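Local coordinates for protein saframycin Mx1 synthetase B (Legionella pneumophila subsp. pneumophila, PDB 3KXW) that belongs to the ANL superfamily, under the name fatty acid AMP ligase, and holds 5'-O-[(S)-(dodecanoyloxy)(hydroxy)phosphoryl]adenosine in this model, at residues V17-S29 / E38-A50. Residues are numbered along the deposited sequence; the frame is centred on the assembly and turned at random.
Sequences VRLRALHSPNKKS and EETMTYEQLDQHA
Y43 is gripped on both faces by 17-29, where a β hairpin (strands 28-34 and 37-42) joins the helices that flank it, 13-23 and 43-59, in the AMP-binding part of this ANL-type ligase. R20 CB lies over one face, 3.9 Å from the ring centroid, and S29 CB over the opposite one at 4.1 Å, both CH-π contacts. R20 runs alongside the ring, bringing CD to 3.5 Å from Y43 CE2, while its NH2 goes on to Y232 O. The phenol OH bonds to I231 O and takes a proton from a water that also meets S29 OG.

Three backbone bonds join the segments: one within the hairpin, two between the S24-K27 turn and the start of helix 43-59. S29 N reaches M41 O (2.8 Å) in the hairpin; Y43 N meets K27 O; E44 N sits on an in-plane lone pair of P25 O. K27 O and P25 O thus take the amides of the first two residues of helix 43-59, whose start is closed by a T42-Q45 capping box. There chi1 of 61° turns T42 OG1 to accept from Q45 N, and Q45 OE1 takes T42 N in return.

The helix segments cross at -137°, closely enough for A21 CB to rest 3.7 Å from D47 CB. D47 OD1 bonds to Y87 OH and OD2 pairs with K51; a water donates to that same OD2 (2.9 Å) and to R18 O (2.6 Å).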
ATOM      1  N   VAL A  17      -3.031  -3.383  23.864  1.00 12.78           N
ATOM      2  CA  VAL A  17      -1.664  -2.937  24.132  1.00 13.59           C
ATOM      3  C   VAL A  17      -1.427  -2.784  25.639  1.00 14.56           C
ATOM      4  O   VAL A  17      -0.395  -3.212  26.154  1.00 15.32           O
ATOM      5  CB  VAL A  17      -1.323  -1.613  23.408  1.00 13.80           C
ATOM      6  CG1 VAL A  17       0.054  -1.110  23.830  1.00 14.67           C
ATOM      7  CG2 VAL A  17      -1.369  -1.823  21.898  1.00 12.72           C
ATOM      8  N   ARG A  18      -2.383  -2.175  26.331  1.00 14.24           N
ATOM      9  CA  ARG A  18      -2.280  -2.013  27.791  1.00 17.02           C
ATOM     10  C   ARG A  18      -2.065  -3.354  28.493  1.00 15.34           C
ATOM     11  O   ARG A  18      -1.233  -3.457  29.390  1.00 16.55           O
ATOM     12  CB  ARG A  18      -3.525  -1.334  28.382  1.00 16.89           C
ATOM     13  CG  ARG A  18      -3.602   0.188  28.130  1.00 17.01           C
ATOM     14  CD  ARG A  18      -4.844   0.839  28.781  1.00 17.85           C
ATOM     15  NE  ARG A  18      -4.933   0.601  30.239  1.00 19.93           N
ATOM     16  CZ  ARG A  18      -5.801  -0.229  30.823  1.00 21.40           C
ATOM     17  NH1 ARG A  18      -6.677  -0.923  30.097  1.00 22.30           N
ATOM     18  NH2 ARG A  18      -5.812  -0.370  32.153  1.00 20.43           N
ATOM     19  N   LEU A  19      -2.836  -4.362  28.093  1.00 15.48           N
ATOM     20  CA  LEU A  19      -2.785  -5.673  28.733  1.00 17.51           C
ATOM     21  C   LEU A  19      -1.495  -6.415  28.401  1.00 15.85           C
ATOM     22  O   LEU A  19      -0.870  -7.018  29.270  1.00 15.97           O
ATOM     23  CB  LEU A  19      -3.999  -6.510  28.352  1.00 16.44           C
ATOM     24  CG  LEU A  19      -4.155  -7.810  29.145  1.00 21.90           C
ATOM     25  CD1 LEU A  19      -4.255  -7.514  30.635  1.00 20.69           C
ATOM     26  CD2 LEU A  19      -5.400  -8.584  28.675  1.00 22.43           C
ATOM     27  N   ARG A  20      -1.092  -6.372  27.140  1.00 14.92           N
ATOM     28  CA  ARG A  20       0.197  -6.945  26.777  1.00 14.76           C
ATOM     29  C   ARG A  20       1.349  -6.330  27.568  1.00 15.78           C
ATOM     30  O   ARG A  20       2.285  -7.033  27.932  1.00 16.14           O
ATOM     31  CB  ARG A  20       0.451  -6.818  25.283  1.00 14.80           C
ATOM     32  CG  ARG A  20      -0.422  -7.784  24.482  1.00 16.14           C
ATOM     33  CD  ARG A  20       0.093  -8.039  23.077  1.00 15.20           C
ATOM     34  NE  ARG A  20      -0.788  -8.952  22.356  1.00 14.67           N
ATOM     35  CZ  ARG A  20      -0.817 -10.274  22.485  1.00 18.49           C
ATOM     36  NH1 ARG A  20      -0.006 -10.917  23.330  1.00 18.72           N
ATOM     37  NH2 ARG A  20      -1.679 -10.969  21.756  1.00 18.17           N
ATOM     38  N   ALA A  21       1.296  -5.019  27.777  1.00 14.61           N
ATOM     39  CA  ALA A  21       2.338  -4.341  28.562  1.00 16.81           C
ATOM     40  C   ALA A  21       2.381  -4.782  30.042  1.00 15.92           C
ATOM     41  O   ALA A  21       3.417  -4.640  30.707  1.00 14.41           O
ATOM     42  CB  ALA A  21       2.209  -2.835  28.440  1.00 15.04           C
ATOM     43  N   LEU A  22       1.266  -5.312  30.541  1.00 15.13           N
ATOM     44  CA  LEU A  22       1.242  -5.889  31.897  1.00 17.14           C
ATOM     45  C   LEU A  22       1.705  -7.336  31.934  1.00 17.19           C
ATOM     46  O   LEU A  22       2.396  -7.737  32.871  1.00 17.56           O
ATOM     47  CB  LEU A  22      -0.158  -5.816  32.500  1.00 15.81           C
ATOM     48  CG  LEU A  22      -0.795  -4.451  32.609  1.00 16.60           C
ATOM     49  CD1 LEU A  22      -2.105  -4.586  33.337  1.00 18.61           C
ATOM     50  CD2 LEU A  22       0.152  -3.472  33.335  1.00 18.78           C
ATOM     51  N   HIS A  23       1.297  -8.129  30.943  1.00 15.57           N
ATOM     52  CA  HIS A  23       1.646  -9.546  30.899  1.00 17.87           C
ATOM     53  C   HIS A  23       3.095  -9.739  30.472  1.00 18.37           C
ATOM     54  O   HIS A  23       3.769 -10.669  30.926  1.00 17.04           O
ATOM     55  CB  HIS A  23       0.779 -10.315  29.892  1.00 19.72           C
ATOM     56  CG  HIS A  23      -0.590 -10.671  30.385  1.00 22.81           C
ATOM     57  ND1 HIS A  23      -1.450  -9.751  30.946  1.00 24.40           N
ATOM     58  CD2 HIS A  23      -1.275 -11.839  30.333  1.00 23.85           C
ATOM     59  CE1 HIS A  23      -2.591 -10.342  31.253  1.00 21.99           C
ATOM     60  NE2 HIS A  23      -2.511 -11.610  30.891  1.00 26.55           N
ATOM     61  N   SER A  24       3.563  -8.889  29.564  1.00 16.97           N
ATOM     62  CA  SER A  24       4.899  -9.086  28.996  1.00 16.20           C
ATOM     63  C   SER A  24       5.565  -7.753  28.672  1.00 17.95           C
ATOM     64  O   SER A  24       5.801  -7.431  27.509  1.00 16.18           O
ATOM     65  CB  SER A  24       4.820  -9.969  27.749  1.00 19.80           C
ATOM     66  OG  SER A  24       4.078  -9.331  26.723  1.00 17.60           O
ATOM     67  N   PRO A  25       5.886  -6.980  29.713  1.00 16.46           N
ATOM     68  CA  PRO A  25       6.422  -5.625  29.560  1.00 17.40           C
ATOM     69  C   PRO A  25       7.675  -5.621  28.713  1.00 16.66           C
ATOM     70  O   PRO A  25       7.848  -4.691  27.929  1.00 15.43           O
ATOM     71  CB  PRO A  25       6.806  -5.210  30.988  1.00 17.98           C
ATOM     72  CG  PRO A  25       6.505  -6.398  31.881  1.00 17.00           C
ATOM     73  CD  PRO A  25       5.704  -7.382  31.119  1.00 17.60           C
ATOM     74  N   ASN A  26       8.545  -6.618  28.871  1.00 16.73           N
ATOM     75  CA  ASN A  26       9.829  -6.605  28.155  1.00 18.67           C
ATOM     76  C   ASN A  26       9.849  -7.323  26.810  1.00 17.07           C
ATOM     77  O   ASN A  26      10.901  -7.411  26.179  1.00 17.50           O
ATOM     78  CB  ASN A  26      10.971  -7.136  29.033  1.00 20.15           C
ATOM     79  CG  ASN A  26      11.273  -6.225  30.224  1.00 23.93           C
ATOM     80  OD1 ASN A  26      11.020  -5.016  30.193  1.00 23.82           O
ATOM     81  ND2 ASN A  26      11.821  -6.816  31.287  1.00 28.04           N
ATOM     82  N   LYS A  27       8.703  -7.833  26.380  1.00 15.52           N
ATOM     83  CA  LYS A  27       8.596  -8.461  25.066  1.00 16.39           C
ATOM     84  C   LYS A  27       8.831  -7.408  23.977  1.00 16.03           C
ATOM     85  O   LYS A  27       8.189  -6.356  23.959  1.00 14.84           O
ATOM     86  CB  LYS A  27       7.232  -9.135  24.875  1.00 16.63           C
ATOM     87  CG  LYS A  27       7.087  -9.964  23.584  1.00 16.77           C
ATOM     88  CD  LYS A  27       5.670 -10.533  23.396  1.00 18.93           C
ATOM     89  CE  LYS A  27       5.437 -11.754  24.264  1.00 24.13           C
ATOM     90  NZ  LYS A  27       4.039 -12.316  24.173  1.00 28.36           N
ATOM     91  N   LYS A  28       9.757  -7.699  23.077  1.00 16.95           N
ATOM     92  CA  LYS A  28      10.028  -6.817  21.942  1.00 18.43           C
ATOM     93  C   LYS A  28       8.794  -6.703  21.068  1.00 15.99           C
ATOM     94  O   LYS A  28       8.188  -7.698  20.715  1.00 16.53           O
ATOM     95  CB  LYS A  28      11.150  -7.383  21.063  1.00 17.86           C
ATOM     96  CG  LYS A  28      12.454  -7.641  21.771  1.00 23.42           C
ATOM     97  CD  LYS A  28      13.503  -8.228  20.794  1.00 26.08           C
ATOM     98  CE  LYS A  28      14.839  -8.445  21.481  1.00 34.68           C
ATOM     99  NZ  LYS A  28      15.218  -7.211  22.238  1.00 39.60           N
ATOM    100  N   SER A  29       8.440  -5.489  20.682  1.00 15.44           N
ATOM    101  CA  SER A  29       7.321  -5.316  19.770  1.00 14.74           C
ATOM    102  C   SER A  29       7.774  -4.838  18.389  1.00 15.33           C
ATOM    103  O   SER A  29       7.641  -5.554  17.395  1.00 16.14           O
ATOM    104  CB  SER A  29       6.315  -4.323  20.378  1.00 14.54           C
ATOM    105  OG  SER A  29       5.282  -4.036  19.472  1.00 15.57           O
ATOM    106  N   GLU A  38      19.742   0.101  14.599  1.00 27.83           N
ATOM    107  CA  GLU A  38      18.599  -0.648  15.129  1.00 26.98           C
ATOM    108  C   GLU A  38      17.972   0.132  16.280  1.00 28.49           C
ATOM    109  O   GLU A  38      18.687   0.588  17.172  1.00 28.00           O
ATOM    110  CB  GLU A  38      19.097  -1.970  15.712  1.00 30.97           C
ATOM    111  CG  GLU A  38      18.660  -3.246  15.022  1.00 32.64           C
ATOM    112  CD  GLU A  38      18.609  -4.428  15.995  1.00 35.02           C
ATOM    113  OE1 GLU A  38      19.053  -4.258  17.152  1.00 37.53           O
ATOM    114  OE2 GLU A  38      18.117  -5.519  15.612  1.00 35.17           O
ATOM    115  N   GLU A  39      16.650   0.295  16.269  1.00 23.65           N
ATOM    116  CA  GLU A  39      15.941   0.788  17.442  1.00 23.47           C
ATOM    117  C   GLU A  39      14.701  -0.054  17.694  1.00 22.72           C
ATOM    118  O   GLU A  39      13.918  -0.326  16.779  1.00 18.47           O
ATOM    119  CB  GLU A  39      15.548   2.251  17.302  1.00 26.92           C
ATOM    120  CG  GLU A  39      15.215   2.907  18.630  1.00 28.26           C
ATOM    121  CD  GLU A  39      14.690   4.324  18.473  1.00 34.15           C
ATOM    122  OE1 GLU A  39      15.021   4.976  17.451  1.00 37.33           O
ATOM    123  OE2 GLU A  39      13.942   4.784  19.372  1.00 35.82           O
ATOM    124  N   THR A  40      14.526  -0.457  18.945  1.00 20.32           N
ATOM    125  CA  THR A  40      13.489  -1.416  19.308  1.00 19.22           C
ATOM    126  C   THR A  40      12.637  -0.849  20.436  1.00 20.67           C
ATOM    127  O   THR A  40      13.142  -0.133  21.291  1.00 19.91           O
ATOM    128  CB  THR A  40      14.132  -2.763  19.739  1.00 22.14           C
ATOM    129  OG1 THR A  40      14.615  -3.450  18.574  1.00 23.88           O
ATOM    130  CG2 THR A  40      13.108  -3.685  20.440  1.00 23.01           C
HETATM  131  N   MSE A  41      11.351  -1.149  20.438  1.00 17.31           N
HETATM  132  CA  MSE A  41      10.549  -0.828  21.617  1.00 18.09           C
HETATM  133  C   MSE A  41       9.771  -2.034  22.088  1.00 17.26           C
HETATM  134  O   MSE A  41       9.282  -2.839  21.291  1.00 14.93           O
HETATM  135  CB  MSE A  41       9.618   0.377  21.401  1.00 20.82           C
HETATM  136  CG  MSE A  41       8.631   0.260  20.275  1.00 23.30           C
HETATM  137 SE   MSE A  41       7.477   1.876  20.312  1.00 49.61          SE
HETATM  138  CE  MSE A  41       8.654   2.997  21.412  1.00 20.91           C
ATOM    139  N   THR A  42       9.702  -2.167  23.402  1.00 16.18           N
ATOM    140  CA  THR A  42       8.990  -3.261  24.029  1.00 15.27           C
ATOM    141  C   THR A  42       7.536  -2.841  24.204  1.00 15.27           C
ATOM    142  O   THR A  42       7.197  -1.692  23.957  1.00 14.30           O
ATOM    143  CB  THR A  42       9.575  -3.547  25.407  1.00 15.46           C
ATOM    144  OG1 THR A  42       9.429  -2.382  26.218  1.00 14.41           O
ATOM    145  CG2 THR A  42      11.068  -3.887  25.289  1.00 17.74           C
ATOM    146  N   TYR A  43       6.671  -3.770  24.618  1.00 15.38           N
ATOM    147  CA  TYR A  43       5.291  -3.388  24.935  1.00 14.45           C
ATOM    148  C   TYR A  43       5.218  -2.350  26.059  1.00 14.39           C
ATOM    149  O   TYR A  43       4.467  -1.381  25.979  1.00 14.03           O
ATOM    150  CB  TYR A  43       4.449  -4.622  25.262  1.00 15.75           C
ATOM    151  CG  TYR A  43       3.899  -5.281  24.014  1.00 14.94           C
ATOM    152  CD1 TYR A  43       4.547  -6.348  23.423  1.00 14.49           C
ATOM    153  CD2 TYR A  43       2.749  -4.820  23.428  1.00 14.46           C
ATOM    154  CE1 TYR A  43       4.049  -6.940  22.269  1.00 15.47           C
ATOM    155  CE2 TYR A  43       2.235  -5.406  22.279  1.00 14.06           C
ATOM    156  CZ  TYR A  43       2.895  -6.468  21.708  1.00 15.13           C
ATOM    157  OH  TYR A  43       2.405  -7.041  20.551  1.00 14.33           O
ATOM    158  N   GLU A  44       6.011  -2.533  27.111  1.00 14.38           N
ATOM    159  CA  GLU A  44       6.007  -1.543  28.189  1.00 13.74           C
ATOM    160  C   GLU A  44       6.293  -0.158  27.629  1.00 13.60           C
ATOM    161  O   GLU A  44       5.632   0.815  27.984  1.00 14.39           O
ATOM    162  CB  GLU A  44       7.038  -1.908  29.258  1.00 14.84           C
ATOM    163  CG  GLU A  44       7.262  -0.852  30.325  1.00 18.17           C
ATOM    164  CD  GLU A  44       8.258  -1.330  31.361  1.00 21.81           C
ATOM    165  OE1 GLU A  44       9.457  -1.042  31.208  1.00 22.70           O
ATOM    166  OE2 GLU A  44       7.845  -2.027  32.308  1.00 23.14           O
ATOM    167  N   GLN A  45       7.284  -0.064  26.755  1.00 13.53           N
ATOM    168  CA  GLN A  45       7.674   1.238  26.193  1.00 13.59           C
ATOM    169  C   GLN A  45       6.597   1.833  25.277  1.00 15.28           C
ATOM    170  O   GLN A  45       6.253   3.025  25.369  1.00 14.56           O
ATOM    171  CB  GLN A  45       8.993   1.121  25.428  1.00 15.68           C
ATOM    172  CG  GLN A  45      10.223   0.870  26.306  1.00 16.25           C
ATOM    173  CD  GLN A  45      11.486   0.684  25.472  1.00 19.32           C
ATOM    174  OE1 GLN A  45      11.542  -0.174  24.594  1.00 16.54           O
ATOM    175  NE2 GLN A  45      12.506   1.501  25.748  1.00 24.46           N
ATOM    176  N   LEU A  46       6.076   1.001  24.382  1.00 14.92           N
ATOM    177  CA  LEU A  46       5.017   1.438  23.487  1.00 15.52           C
ATOM    178  C   LEU A  46       3.821   1.997  24.274  1.00 14.19           C
ATOM    179  O   LEU A  46       3.312   3.084  23.994  1.00 14.83           O
ATOM    180  CB  LEU A  46       4.600   0.259  22.603  1.00 18.49           C
ATOM    181  CG  LEU A  46       3.481   0.475  21.596  1.00 19.59           C
ATOM    182  CD1 LEU A  46       3.829   1.598  20.628  1.00 21.34           C
ATOM    183  CD2 LEU A  46       3.140  -0.835  20.854  1.00 22.56           C
ATOM    184  N   ASP A  47       3.366   1.246  25.265  1.00 13.55           N
ATOM    185  CA  ASP A  47       2.286   1.702  26.145  1.00 14.28           C
ATOM    186  C   ASP A  47       2.637   3.031  26.868  1.00 13.70           C
ATOM    187  O   ASP A  47       1.806   3.961  26.935  1.00 13.85           O
ATOM    188  CB  ASP A  47       2.004   0.583  27.157  1.00 14.48           C
ATOM    189  CG  ASP A  47       0.900   0.916  28.138  1.00 16.89           C
ATOM    190  OD1 ASP A  47      -0.221   1.236  27.710  1.00 16.47           O
ATOM    191  OD2 ASP A  47       1.163   0.801  29.349  1.00 17.33           O
ATOM    192  N   GLN A  48       3.850   3.141  27.405  1.00 15.05           N
ATOM    193  CA  GLN A  48       4.232   4.382  28.094  1.00 14.99           C
ATOM    194  C   GLN A  48       4.275   5.594  27.137  1.00 15.00           C
ATOM    195  O   GLN A  48       3.766   6.671  27.470  1.00 15.23           O
ATOM    196  CB  GLN A  48       5.561   4.247  28.873  1.00 15.49           C
ATOM    197  CG  GLN A  48       5.471   3.387  30.163  1.00 14.47           C
ATOM    198  CD  GLN A  48       4.348   3.821  31.094  1.00 16.90           C
ATOM    199  OE1 GLN A  48       3.407   3.068  31.341  1.00 19.77           O
ATOM    200  NE2 GLN A  48       4.456   5.020  31.639  1.00 15.93           N
ATOM    201  N   HIS A  49       4.887   5.425  25.962  1.00 17.33           N
ATOM    202  CA  HIS A  49       4.892   6.503  24.961  1.00 15.17           C
ATOM    203  C   HIS A  49       3.485   6.909  24.530  1.00 14.40           C
ATOM    204  O   HIS A  49       3.166   8.088  24.477  1.00 13.75           O
ATOM    205  CB  HIS A  49       5.748   6.135  23.733  1.00 17.62           C
ATOM    206  CG  HIS A  49       7.217   6.265  23.981  1.00 18.80           C
ATOM    207  ND1 HIS A  49       7.855   7.485  24.030  1.00 23.32           N
ATOM    208  CD2 HIS A  49       8.169   5.333  24.223  1.00 21.34           C
ATOM    209  CE1 HIS A  49       9.140   7.301  24.282  1.00 26.29           C
ATOM    210  NE2 HIS A  49       9.357   6.005  24.412  1.00 24.93           N
ATOM    211  N   ALA A  50       2.638   5.921  24.242  1.00 15.26           N
ATOM    212  CA  ALA A  50       1.247   6.181  23.878  1.00 14.57           C
ATOM    213  C   ALA A  50       0.502   6.975  24.944  1.00 15.24           C
ATOM    214  O   ALA A  50      -0.236   7.930  24.636  1.00 14.05           O
ATOM    215  CB  ALA A  50       0.514   4.863  23.546  1.00 13.91           C
TER
HETATM  216  O   HOH W   1      -0.111  -1.410  30.625  1.00 17.43           O
HETATM  217  O   HOH W   2      10.798  -2.607  28.636  1.00 23.61           O
HETATM  218  O   HOH W   3       9.945  -4.258  32.546  1.00 25.62           O
HETATM  219  O   HOH W   4      16.920  -5.681  19.625  1.00 39.75           O
HETATM  220  O   HOH W   5       4.414  -6.457  18.723  1.00 17.85           O